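Local coordinates for aminoglycoside 6'-n-acetyltransferase (PDB 2VBQ), which transfers an acetyl group from acetyl-CoA to the 6'-amino group of aminoglycoside antibiotics, making the bacterium resistant to them, at residues G36-L41 against D48-D53; I82-V87 against S92-F97; I101-S106 against R110-Q115; S134-S137 against I142-K145. All blocks are in the same frame, centred on the assembly; numbering follows the deposited sequence.

Interaction 1. Residues G36-L41 against D48-D53; sequences GLRKQL and DAHLAD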
loop_
_atom_site.group_PDB
_atom_site.type_symbol
_atom_site.label_atom_id
_atom_site.label_comp_id
_atom_site.label_asym_id
_atom_site.label_seq_id
_atom_site.Cartn_x
_atom_site.Cartn_y
_atom_site.Cartn_z
ATOM N N GLY A 36 -3.278 20.773 14.540
ATOM C CA GLY A 36 -3.601 20.612 15.975
ATOM C C GLY A 36 -4.130 19.223 16.323
ATOM O O GLY A 36 -3.786 18.650 17.373
ATOM N N LEU A 37 -4.960 18.673 15.438
ATOM C CA LEU A 37 -5.512 17.335 15.601
ATOM C C LEU A 37 -4.532 16.222 15.229
ATOM O O LEU A 37 -4.430 15.204 15.917
ATOM C CB LEU A 37 -6.785 17.209 14.750
ATOM C CG LEU A 37 -8.015 17.870 15.337
ATOM C CD1 LEU A 37 -9.070 18.100 14.241
ATOM C CD2 LEU A 37 -8.571 17.043 16.553
ATOM N N ARG A 38 -3.810 16.427 14.128
ATOM C CA ARG A 38 -2.861 15.430 13.632
ATOM C C ARG A 38 -1.778 15.079 14.658
ATOM O O ARG A 38 -1.342 13.925 14.768
ATOM C CB ARG A 38 -2.240 15.927 12.324
ATOM C CG ARG A 38 -1.825 14.809 11.380
ATOM C CD ARG A 38 -1.527 15.451 10.081
ATOM N NE ARG A 38 -1.215 14.557 8.977
ATOM C CZ ARG A 38 0.003 14.373 8.478
ATOM N NH1 ARG A 38 1.051 14.988 9.022
ATOM N NH2 ARG A 38 0.171 13.569 7.432
ATOM N N LYS A 39 -1.358 16.078 15.431
ATOM C CA LYS A 39 -0.341 15.863 16.450
ATOM C C LYS A 39 -0.877 15.028 17.608
ATOM O O LYS A 39 -0.094 14.464 18.396
ATOM C CB LYS A 39 0.211 17.212 16.935
ATOM C CG LYS A 39 1.056 17.883 15.869
ATOM C CD LYS A 39 1.137 19.403 16.013
ATOM C CE LYS A 39 2.519 19.873 15.619
ATOM N NZ LYS A 39 2.481 20.972 14.601
ATOM N N GLN A 40 -2.204 14.947 17.723
ATOM C CA GLN A 40 -2.805 14.087 18.728
ATOM C C GLN A 40 -3.008 12.656 18.226
ATOM O O GLN A 40 -2.938 11.711 19.010
ATOM C CB GLN A 40 -4.113 14.663 19.252
ATOM C CG GLN A 40 -3.965 16.037 19.889
ATOM C CD GLN A 40 -5.311 16.661 20.245
ATOM O OE1 GLN A 40 -6.003 16.186 21.164
ATOM N NE2 GLN A 40 -5.690 17.732 19.512
ATOM N N LEU A 41 -3.251 12.482 16.929
ATOM C CA LEU A 41 -3.316 11.132 16.389
ATOM C C LEU A 41 -1.917 10.488 16.425
ATOM O O LEU A 41 -1.761 9.323 16.833
ATOM C CB LEU A 41 -3.888 11.095 14.963
ATOM C CG LEU A 41 -3.875 9.725 14.262
ATOM C CD1 LEU A 41 -4.682 8.662 15.045
ATOM C CD2 LEU A 41 -4.373 9.842 12.831
ATOM N N ASP A 48 8.491 19.333 12.103
ATOM C CA ASP A 48 8.726 19.830 10.740
ATOM C C ASP A 48 8.031 18.990 9.667
ATOM O O ASP A 48 7.803 19.464 8.549
ATOM C CB ASP A 48 10.233 19.908 10.445
ATOM C CG ASP A 48 10.869 21.210 10.932
ATOM O OD1 ASP A 48 10.131 22.170 11.275
ATOM O OD2 ASP A 48 12.119 21.273 10.962
ATOM N N ALA A 49 7.709 17.742 10.015
ATOM C CA ALA A 49 6.998 16.826 9.119
ATOM C C ALA A 49 5.554 17.289 8.867
ATOM O O ALA A 49 5.155 17.463 7.708
ATOM C CB ALA A 49 7.040 15.394 9.663
ATOM N N HIS A 50 4.797 17.513 9.948
ATOM C CA HIS A 50 3.427 18.051 9.875
ATOM C C HIS A 50 3.311 19.289 8.968
ATOM O O HIS A 50 2.354 19.421 8.202
ATOM C CB HIS A 50 2.893 18.376 11.278
ATOM C CG HIS A 50 2.649 17.170 12.138
ATOM N ND1 HIS A 50 1.702 16.215 11.835
ATOM C CD2 HIS A 50 3.218 16.774 13.302
ATOM C CE1 HIS A 50 1.705 15.279 12.768
ATOM N NE2 HIS A 50 2.616 15.594 13.669
ATOM N N LEU A 51 4.299 20.184 9.050
ATOM C CA LEU A 51 4.325 21.407 8.241
ATOM C C LEU A 51 4.480 21.129 6.741
ATOM O O LEU A 51 3.723 21.661 5.914
ATOM C CB LEU A 51 5.434 22.350 8.728
ATOM C CG LEU A 51 5.646 23.650 7.943
ATOM C CD1 LEU A 51 4.600 24.700 8.314
ATOM C CD2 LEU A 51 7.075 24.185 8.156
ATOM N N ALA A 52 5.469 20.305 6.403
ATOM C CA ALA A 52 5.735 19.949 5.017
ATOM C C ALA A 52 4.562 19.137 4.446
ATOM O O ALA A 52 4.168 19.346 3.299
ATOM C CB ALA A 52 7.041 19.177 4.903
ATOM N N ASP A 53 4.014 18.232 5.262
ATOM C CA ASP A 53 2.831 17.438 4.894
ATOM C C ASP A 53 1.625 18.306 4.562
ATOM O O ASP A 53 0.944 18.066 3.569
ATOM C CB ASP A 53 2.478 16.442 5.996
ATOM C CG ASP A 53 3.540 15.373 6.183
ATOM O OD1 ASP A 53 4.493 15.318 5.371
ATOM O OD2 ASP A 53 3.425 14.592 7.153
#

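Interaction 2. Residues I82-V87 against S92-F97; sequences IRHDYV and SSPVVF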
loop_
_atom_site.group_PDB
_atom_site.type_symbol
_atom_site.label_atom_id
_atom_site.label_comp_id
_atom_site.label_asym_id
_atom_site.label_seq_id
_atom_site.Cartn_x
_atom_site.Cartn_y
_atom_site.Cartn_z
ATOM N N ILE A 82 -5.263 9.107 -3.207
ATOM C CA ILE A 82 -5.591 8.267 -4.355
ATOM C C ILE A 82 -4.308 7.512 -4.698
ATOM O O ILE A 82 -3.296 8.111 -5.131
ATOM C CB ILE A 82 -6.000 9.094 -5.578
ATOM C CG1 ILE A 82 -7.133 10.081 -5.226
ATOM C CG2 ILE A 82 -6.345 8.120 -6.772
ATOM C CD1 ILE A 82 -8.423 9.448 -4.758
ATOM N N ARG A 83 -4.352 6.206 -4.503
ATOM C CA ARG A 83 -3.172 5.384 -4.645
ATOM C C ARG A 83 -3.199 4.667 -5.992
ATOM O O ARG A 83 -4.187 4.028 -6.326
ATOM C CB ARG A 83 -3.077 4.341 -3.516
ATOM C CG ARG A 83 -2.664 4.908 -2.155
ATOM C CD ARG A 83 -2.218 3.736 -1.294
ATOM N NE ARG A 83 -1.984 4.027 0.119
ATOM C CZ ARG A 83 -1.697 3.084 1.027
ATOM N NH1 ARG A 83 -1.601 1.808 0.659
ATOM N NH2 ARG A 83 -1.502 3.406 2.298
ATOM N N HIS A 84 -2.114 4.810 -6.753
ATOM C CA HIS A 84 -1.871 3.982 -7.955
ATOM C C HIS A 84 -1.031 2.722 -7.664
ATOM O O HIS A 84 -1.034 1.790 -8.469
ATOM C CB HIS A 84 -1.203 4.792 -9.064
ATOM C CG HIS A 84 -2.122 5.755 -9.756
ATOM N ND1 HIS A 84 -2.927 5.394 -10.823
ATOM C CD2 HIS A 84 -2.340 7.078 -9.550
ATOM C CE1 HIS A 84 -3.608 6.450 -11.232
ATOM N NE2 HIS A 84 -3.277 7.485 -10.473
ATOM N N ASP A 85 -0.298 2.702 -6.545
ATOM C CA ASP A 85 0.464 1.496 -6.164
ATOM C C ASP A 85 -0.558 0.365 -5.929
ATOM O O ASP A 85 -1.730 0.633 -5.616
ATOM C CB ASP A 85 1.235 1.672 -4.852
ATOM C CG ASP A 85 2.338 2.727 -4.908
ATOM O OD1 ASP A 85 2.732 3.220 -5.981
ATOM O OD2 ASP A 85 2.829 3.075 -3.817
ATOM N N TYR A 86 -0.121 -0.880 -6.100
ATOM C CA TYR A 86 -0.947 -2.013 -5.686
ATOM C C TYR A 86 -1.422 -1.775 -4.255
ATOM O O TYR A 86 -0.601 -1.463 -3.366
ATOM C CB TYR A 86 -0.153 -3.333 -5.736
ATOM C CG TYR A 86 -0.919 -4.441 -5.061
ATOM C CD1 TYR A 86 -2.023 -5.036 -5.698
ATOM C CD2 TYR A 86 -0.596 -4.856 -3.770
ATOM C CE1 TYR A 86 -2.763 -6.033 -5.073
ATOM C CE2 TYR A 86 -1.346 -5.863 -3.134
ATOM C CZ TYR A 86 -2.414 -6.435 -3.799
ATOM O OH TYR A 86 -3.149 -7.423 -3.173
ATOM N N VAL A 87 -2.732 -1.909 -4.027
ATOM C CA VAL A 87 -3.282 -1.900 -2.674
ATOM C C VAL A 87 -3.756 -3.322 -2.279
ATOM O O VAL A 87 -4.572 -3.941 -2.982
ATOM C CB VAL A 87 -4.456 -0.886 -2.504
ATOM C CG1 VAL A 87 -4.929 -0.853 -1.040
ATOM C CG2 VAL A 87 -4.040 0.536 -2.971
ATOM N N SER A 92 -8.796 -3.286 -8.364
ATOM C CA SER A 92 -8.740 -2.225 -9.371
ATOM C C SER A 92 -7.732 -1.157 -8.989
ATOM O O SER A 92 -7.131 -1.232 -7.915
ATOM C CB SER A 92 -10.135 -1.626 -9.628
ATOM O OG SER A 92 -10.679 -1.104 -8.431
ATOM N N SER A 93 -7.536 -0.195 -9.888
ATOM C CA SER A 93 -6.599 0.904 -9.683
ATOM C C SER A 93 -7.079 2.109 -10.489
ATOM O O SER A 93 -7.547 1.956 -11.616
ATOM C CB SER A 93 -5.139 0.489 -10.012
ATOM O OG SER A 93 -4.193 1.475 -9.630
ATOM N N PRO A 94 -7.007 3.322 -9.906
ATOM C CA PRO A 94 -6.468 3.649 -8.596
ATOM C C PRO A 94 -7.490 3.371 -7.474
ATOM O O PRO A 94 -8.659 3.046 -7.754
ATOM C CB PRO A 94 -6.185 5.163 -8.704
ATOM C CG PRO A 94 -7.290 5.654 -9.572
ATOM C CD PRO A 94 -7.546 4.524 -10.583
ATOM N N VAL A 95 -7.028 3.502 -6.231
ATOM C CA VAL A 95 -7.839 3.220 -5.042
ATOM C C VAL A 95 -7.803 4.454 -4.124
ATOM O O VAL A 95 -6.734 5.079 -3.963
ATOM C CB VAL A 95 -7.310 1.946 -4.290
ATOM C CG1 VAL A 95 -8.030 1.733 -2.950
ATOM C CG2 VAL A 95 -7.454 0.710 -5.163
ATOM N N VAL A 96 -8.966 4.819 -3.573
ATOM C CA VAL A 96 -9.034 5.852 -2.511
ATOM C C VAL A 96 -8.702 5.253 -1.143
ATOM O O VAL A 96 -9.326 4.270 -0.696
ATOM C CB VAL A 96 -10.380 6.712 -2.511
ATOM C CG1 VAL A 96 -11.620 5.878 -2.202
ATOM C CG2 VAL A 96 -10.240 7.928 -1.561
ATOM N N PHE A 97 -7.657 5.791 -0.515
ATOM C CA PHE A 97 -7.108 5.146 0.658
ATOM C C PHE A 97 -7.231 6.030 1.898
ATOM O O PHE A 97 -6.880 7.219 1.863
ATOM C CB PHE A 97 -5.625 4.701 0.466
ATOM C CG PHE A 97 -5.219 3.621 1.445
ATOM C CD1 PHE A 97 -4.815 3.944 2.747
ATOM C CD2 PHE A 97 -5.332 2.276 1.093
ATOM C CE1 PHE A 97 -4.494 2.940 3.672
ATOM C CE2 PHE A 97 -5.012 1.276 2.014
ATOM C CZ PHE A 97 -4.583 1.620 3.297
HETATM O O HOH W 1 -4.023 1.159 -6.894
HETATM O O HOH W 2 -2.876 2.813 -11.574
HETATM O O HOH W 3 -4.848 -1.791 -6.399
#

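Interaction 3. Residues I101-S106 against R110-Q115; sequences IFVLPS and RGVAKQ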
loop_
_atom_site.group_PDB
_atom_site.type_symbol
_atom_site.label_atom_id
_atom_site.label_comp_id
_atom_site.label_asym_id
_atom_site.label_seq_id
_atom_site.Cartn_x
_atom_site.Cartn_y
_atom_site.Cartn_z
ATOM N N ILE A 101 -7.213 8.608 10.479
ATOM C CA ILE A 101 -8.475 9.115 10.979
ATOM C C ILE A 101 -8.413 9.214 12.510
ATOM O O ILE A 101 -7.903 8.305 13.194
ATOM C CB ILE A 101 -9.698 8.285 10.477
ATOM C CG1 ILE A 101 -11.008 9.041 10.731
ATOM C CG2 ILE A 101 -9.689 6.852 11.096
ATOM C CD1 ILE A 101 -12.164 8.638 9.858
ATOM N N PHE A 102 -8.950 10.315 13.024
ATOM C CA PHE A 102 -8.916 10.608 14.454
ATOM C C PHE A 102 -10.061 11.526 14.812
ATOM O O PHE A 102 -10.307 12.519 14.119
ATOM C CB PHE A 102 -7.576 11.265 14.832
ATOM C CG PHE A 102 -7.525 11.772 16.269
ATOM C CD1 PHE A 102 -7.144 10.916 17.322
ATOM C CD2 PHE A 102 -7.844 13.097 16.560
ATOM C CE1 PHE A 102 -7.100 11.404 18.683
ATOM C CE2 PHE A 102 -7.811 13.582 17.884
ATOM C CZ PHE A 102 -7.433 12.730 18.936
ATOM N N VAL A 103 -10.758 11.201 15.894
ATOM C CA VAL A 103 -11.809 12.052 16.444
ATOM C C VAL A 103 -11.471 12.270 17.913
ATOM O O VAL A 103 -11.070 11.313 18.591
ATOM C CB VAL A 103 -13.227 11.415 16.300
ATOM C CG1 VAL A 103 -14.318 12.259 16.994
ATOM C CG2 VAL A 103 -13.579 11.199 14.818
ATOM N N LEU A 104 -11.570 13.515 18.380
ATOM C CA LEU A 104 -11.243 13.822 19.784
ATOM C C LEU A 104 -12.053 12.933 20.728
ATOM O O LEU A 104 -13.249 12.715 20.482
ATOM C CB LEU A 104 -11.558 15.287 20.106
ATOM C CG LEU A 104 -10.579 16.325 19.542
ATOM C CD1 LEU A 104 -11.163 17.706 19.651
ATOM C CD2 LEU A 104 -9.244 16.260 20.247
ATOM N N PRO A 105 -11.412 12.434 21.806
ATOM C CA PRO A 105 -12.087 11.561 22.795
ATOM C C PRO A 105 -13.509 12.009 23.175
ATOM O O PRO A 105 -14.422 11.187 23.099
ATOM C CB PRO A 105 -11.117 11.561 23.981
ATOM C CG PRO A 105 -9.781 11.655 23.317
ATOM C CD PRO A 105 -9.986 12.628 22.150
ATOM N N SER A 106 -13.710 13.305 23.455
ATOM C CA SER A 106 -14.991 13.807 23.956
ATOM C C SER A 106 -16.096 13.823 22.909
ATOM O O SER A 106 -17.277 13.965 23.257
ATOM C CB SER A 106 -14.866 15.210 24.560
ATOM O OG SER A 106 -13.967 15.215 25.653
ATOM N N ARG A 110 -20.456 9.594 17.947
ATOM C CA ARG A 110 -21.489 10.526 17.564
ATOM C C ARG A 110 -21.621 10.568 16.052
ATOM O O ARG A 110 -22.360 11.388 15.523
ATOM C CB ARG A 110 -21.138 11.932 18.044
ATOM C CG ARG A 110 -21.117 12.105 19.572
ATOM C CD ARG A 110 -21.100 13.596 19.840
ATOM N NE ARG A 110 -20.575 13.935 21.163
ATOM C CZ ARG A 110 -20.532 15.177 21.640
ATOM N NH1 ARG A 110 -20.026 15.397 22.843
ATOM N NH2 ARG A 110 -21.000 16.201 20.914
ATOM N N GLY A 111 -20.883 9.710 15.356
ATOM C CA GLY A 111 -20.956 9.675 13.911
ATOM C C GLY A 111 -19.966 10.560 13.186
ATOM O O GLY A 111 -20.084 10.742 11.974
ATOM N N VAL A 112 -18.987 11.116 13.903
ATOM C CA VAL A 112 -17.969 11.977 13.269
ATOM C C VAL A 112 -17.148 11.185 12.235
ATOM O O VAL A 112 -17.051 11.597 11.087
ATOM C CB VAL A 112 -17.048 12.740 14.297
ATOM C CG1 VAL A 112 -16.024 13.639 13.565
ATOM C CG2 VAL A 112 -17.888 13.619 15.269
ATOM N N ALA A 113 -16.568 10.061 12.634
ATOM C CA ALA A 113 -15.791 9.256 11.672
ATOM C C ALA A 113 -16.651 8.808 10.467
ATOM O O ALA A 113 -16.213 8.850 9.325
ATOM C CB ALA A 113 -15.195 8.046 12.374
ATOM N N LYS A 114 -17.874 8.370 10.731
ATOM C CA LYS A 114 -18.792 8.010 9.643
ATOM C C LYS A 114 -18.857 9.115 8.562
ATOM O O LYS A 114 -18.681 8.858 7.370
ATOM C CB LYS A 114 -20.177 7.758 10.230
ATOM C CG LYS A 114 -21.250 7.346 9.246
ATOM C CD LYS A 114 -22.504 7.036 10.018
ATOM C CE LYS A 114 -23.725 7.262 9.173
ATOM N NZ LYS A 114 -23.925 6.109 8.258
ATOM N N GLN A 115 -19.099 10.344 8.996
ATOM C CA GLN A 115 -19.192 11.461 8.075
ATOM C C GLN A 115 -17.856 11.815 7.434
ATOM O O GLN A 115 -17.815 12.091 6.243
ATOM C CB GLN A 115 -19.838 12.650 8.735
ATOM C CG GLN A 115 -21.329 12.390 8.977
ATOM C CD GLN A 115 -22.046 13.621 9.443
ATOM O OE1 GLN A 115 -22.765 13.574 10.445
ATOM N NE2 GLN A 115 -21.860 14.746 8.724
#

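Interaction 4. Residues S134-S137 against I142-K145; sequences SDTS and ISQK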
loop_
_atom_site.group_PDB
_atom_site.type_symbol
_atom_site.label_atom_id
_atom_site.label_comp_id
_atom_site.label_asym_id
_atom_site.label_seq_id
_atom_site.Cartn_x
_atom_site.Cartn_y
_atom_site.Cartn_z
ATOM N N SER A 134 -8.297 0.760 3.495
ATOM C CA SER A 134 -7.738 1.222 4.761
ATOM C C SER A 134 -7.002 0.045 5.400
ATOM O O SER A 134 -7.149 -1.088 4.954
ATOM C CB SER A 134 -8.858 1.721 5.668
ATOM O OG SER A 134 -8.340 2.300 6.858
ATOM N N ASP A 135 -6.166 0.311 6.390
ATOM C CA ASP A 135 -5.584 -0.767 7.159
ATOM C C ASP A 135 -5.542 -0.322 8.609
ATOM O O ASP A 135 -5.638 0.868 8.918
ATOM C CB ASP A 135 -4.188 -1.182 6.640
ATOM C CG ASP A 135 -3.082 -0.227 7.068
ATOM O OD1 ASP A 135 -2.864 -0.037 8.289
ATOM O OD2 ASP A 135 -2.391 0.320 6.183
ATOM N N THR A 136 -5.401 -1.283 9.500
ATOM C CA THR A 136 -5.298 -0.957 10.906
ATOM C C THR A 136 -4.523 -2.069 11.586
ATOM O O THR A 136 -4.391 -3.169 11.047
ATOM C CB THR A 136 -6.700 -0.751 11.575
ATOM O OG1 THR A 136 -6.546 0.096 12.717
ATOM C CG2 THR A 136 -7.362 -2.116 11.994
ATOM N N SER A 137 -3.994 -1.764 12.759
ATOM C CA SER A 137 -3.314 -2.776 13.562
ATOM C C SER A 137 -4.271 -3.891 14.047
ATOM O O SER A 137 -5.419 -3.601 14.405
ATOM C CB SER A 137 -2.671 -2.126 14.776
ATOM O OG SER A 137 -2.208 -3.172 15.609
ATOM N N ILE A 142 -11.077 -1.374 18.417
ATOM C CA ILE A 142 -12.107 -0.344 18.166
ATOM C C ILE A 142 -12.090 0.050 16.676
ATOM O O ILE A 142 -13.138 0.125 16.017
ATOM C CB ILE A 142 -11.946 0.895 19.080
ATOM C CG1 ILE A 142 -12.404 0.564 20.521
ATOM C CG2 ILE A 142 -12.772 2.097 18.543
ATOM C CD1 ILE A 142 -12.024 1.622 21.536
ATOM N N SER A 143 -10.888 0.255 16.143
ATOM C CA SER A 143 -10.743 0.573 14.720
ATOM C C SER A 143 -11.326 -0.513 13.825
ATOM O O SER A 143 -11.988 -0.209 12.850
ATOM C CB SER A 143 -9.293 0.828 14.330
ATOM O OG SER A 143 -9.258 1.133 12.942
ATOM N N GLN A 144 -11.061 -1.777 14.148
ATOM C CA GLN A 144 -11.626 -2.894 13.374
ATOM C C GLN A 144 -13.161 -2.831 13.381
ATOM O O GLN A 144 -13.793 -2.879 12.333
ATOM C CB GLN A 144 -11.108 -4.230 13.923
ATOM C CG GLN A 144 -9.559 -4.353 13.870
ATOM C CD GLN A 144 -9.032 -5.483 14.722
ATOM O OE1 GLN A 144 -9.614 -6.572 14.747
ATOM N NE2 GLN A 144 -7.930 -5.236 15.429
ATOM N N LYS A 145 -13.751 -2.682 14.565
ATOM C CA LYS A 145 -15.217 -2.555 14.710
ATOM C C LYS A 145 -15.788 -1.383 13.905
ATOM O O LYS A 145 -16.791 -1.520 13.190
ATOM C CB LYS A 145 -15.582 -2.401 16.193
ATOM C CG LYS A 145 -15.334 -3.681 17.008
ATOM C CD LYS A 145 -15.168 -3.345 18.491
ATOM C CE LYS A 145 -15.106 -4.620 19.338
ATOM N NZ LYS A 145 -15.007 -4.286 20.789
#

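Interaction 1. Residues G36-L41 against D48-D53
Arg38, reaching from helix 31-41 to His50 and Asp53 on helix 47-59, makes this a polar helix-helix contact in the N-terminal part of the GNAT acetyltransferase fold, where two successive helices flank the substrate cleft. The helices stand well apart: the axes of the two short segments come no nearer than 10.8 Å and their directions differ by 130°, so long side chains bridge the gap. The Arg38 chain, extended from CG to NE with CG turned away from the backbone N (chi1 -151°), carries its guanidinium past the histidine to the aspartate. There NH1 is shared between two acceptors. It gives a salt-bridging hydrogen bond to Asp53 OD2 at 3.0 Å, meeting the lone pair that faces away from OD1, and a second bond of 3.1 Å to His50 ND1. NH1 stands 31° out of the ring plane of His50. The carboxylate oxygen sits at the guanidinium edge and in its plane, although the carboxylate itself is turned almost perpendicular to that plane. NH2 adds a weak bond to the same OD2 at 3.4 Å. NE forms a salt bridge with Asp79 of strand 73-83, so two carboxylates grip the buried guanidinium and probably fix its rotation. Arg38 also touches the bound bisubstrate analogue, and His50 meets the ring of His45, a substrate-binding residue. Over one face of the His50 ring lies the aliphatic part of Lys39, a CH-pi contact with CG 3.8 Å from the ring centroid.

Interaction 2. Residues I82-V87 against S92-F97
Residues 82-83 and 95-96 run antiparallel, with Arg83 and Val95 as a hydrogen-bonded pair (Arg83 N to Val95 O 2.7 Å, Val95 N to Arg83 O 2.9 Å) and Ile82 opposite Val96 as a non-hydrogen-bonded one. On the Arg83 face, the guanidinium lies flat on the Phe97 ring, planes 10° apart, its CZ 3.5 Å from the ring centroid in a cation-pi stack. The extended Arg83 chain also gives NE to Glu99, a substrate-binding residue, in a salt bridge. Val87 closes on the same ring from its edge, CG1 lying 3.7 Å from Phe97 CE2, while its other methyl meets Val95. This is the loop end of the beta hairpin formed by strands 73-83 and 95-103 of the GNAT sheet; its loop carries Tyr86, whose hydroxyl hydrogen-bonds a bisubstrate analogue, probably the one seated in the second subunit. On the opposite face, Ile82 CG2 packs on Pro94 CB at 3.5 Å. Pro94, preceded by a cis peptide, turns the same CB over one face of the His84 ring. Where the strands part, one water donates to Arg83 O and Asp85 O and accepts from Ser93 OG; another joins that hydroxyl to His84 ND1 at the ring edge, 2.7 Å from ND1.

Interaction 3. Residues I101-S106 against R110-Q115
The start of the GNAT beta-alpha-beta unit, where strand 95-103 leads through a short loop into helix 112-126, forms a large part of the acetyl-CoA site, and Val103 on the strand packs against Val112 in the first turn of the helix. Residues 101-106 and 110-113 run in nearly opposite senses, 161° apart end to end. The two valines cross at a slant: Val103 CG2 is 3.7 Å from Val112 CG1, and Val103 CG1 comes within 3.9 Å of Val112 CB. In Val103, CG1 lies opposite the backbone N (chi1 175°), which leaves both methyls turned to the helix. Further up the strand the end of Ile101, CD1, reaches Ala113 CB at 4.0 Å. This apolar seam brings together two sets of backbone amides that hydrogen-bond the bisubstrate analogue. Gly111 N and Ala113 N are placed as in the GNAT pyrophosphate-binding loop at the helix N terminus; Ile101 N and Val103 N, on the strand, probably meet the pantetheine arm. Gly111 is the N-cap, and its backbone angles (phi 91°) suit a residue without a side chain. Val112 also meets Met21 and Ile75 of strands 21-25 and 73-83. At the mouth of the loop, the extended Arg110 side chain reaches across to the strand side, where NH1 makes a weak, bent hydrogen bond to Ser106 O, 3.1 Å away.

Interaction 4. Residues S134-S137 against I142-K145
Thr136 and Ser143 face each other through their hydroxyls, and Gln144 crosses the threonine at about a right angle; together they join the end of strand 131-136 to helix 141-149 in the C-terminal half of the GNAT fold. Each hydroxyl lies on the far side of its CB from its own backbone N (Thr136 chi1 -155°, Ser143 chi1 -180°), which directs both oxygens into the gap between strand and helix. Thr136 OG1 and Ser143 OG are hydrogen-bonded at 2.9 Å, and either may be the donor. Both residues line the pocket of the bisubstrate analogue. The contact is close beyond the oxygens as well, with Ser143 CB 3.3 Å from Thr136 OG1. The methyl branch of Thr136 rests on the aliphatic part of Gln144, CG2 to CG 3.7 Å. From there the glutamine chain runs on extended, so its amide passes the threonine and reaches the turn. The helix itself is tied to that turn by Asn140, an acetyl-CoA-binding residue, whose OD1 accepts from Ser143 N. Asp135, next to Thr136, hydrogen-bonds both the bisubstrate analogue and Asn88 of the second subunit, and residues 134-136 pair antiparallel with a strand of that subunit, carrying the sheet across the dimer. Gln144 NE2 has weak bonds to Pro138 O and Asn140 O, and gives another weak hydrogen bond to Ser137 O at 3.2 Å.

How the interactions relate
The four contacts follow one another along the chain, and none encloses or crosses another. Interaction 1 closes the short link between the two N-terminal helices; interaction 2 closes the hairpin loop between strands 73-83 and 95-103. Strand 95-103 runs on into interaction 3, on the opposite side of the chain's centre, where it turns into helix 112-126. Interaction 4 closes the turn from strand 131-136 into helix 141-149. Leu37, Gln40 and Leu41 pack on residues 101-104, joining interactions 1 and 3, while Phe97 lies on Ser134 and Asp135, joining 2 and 4. Interactions 2 and 4 also meet the second subunit, and each of the four segment pairs touches a bound bisubstrate analogue.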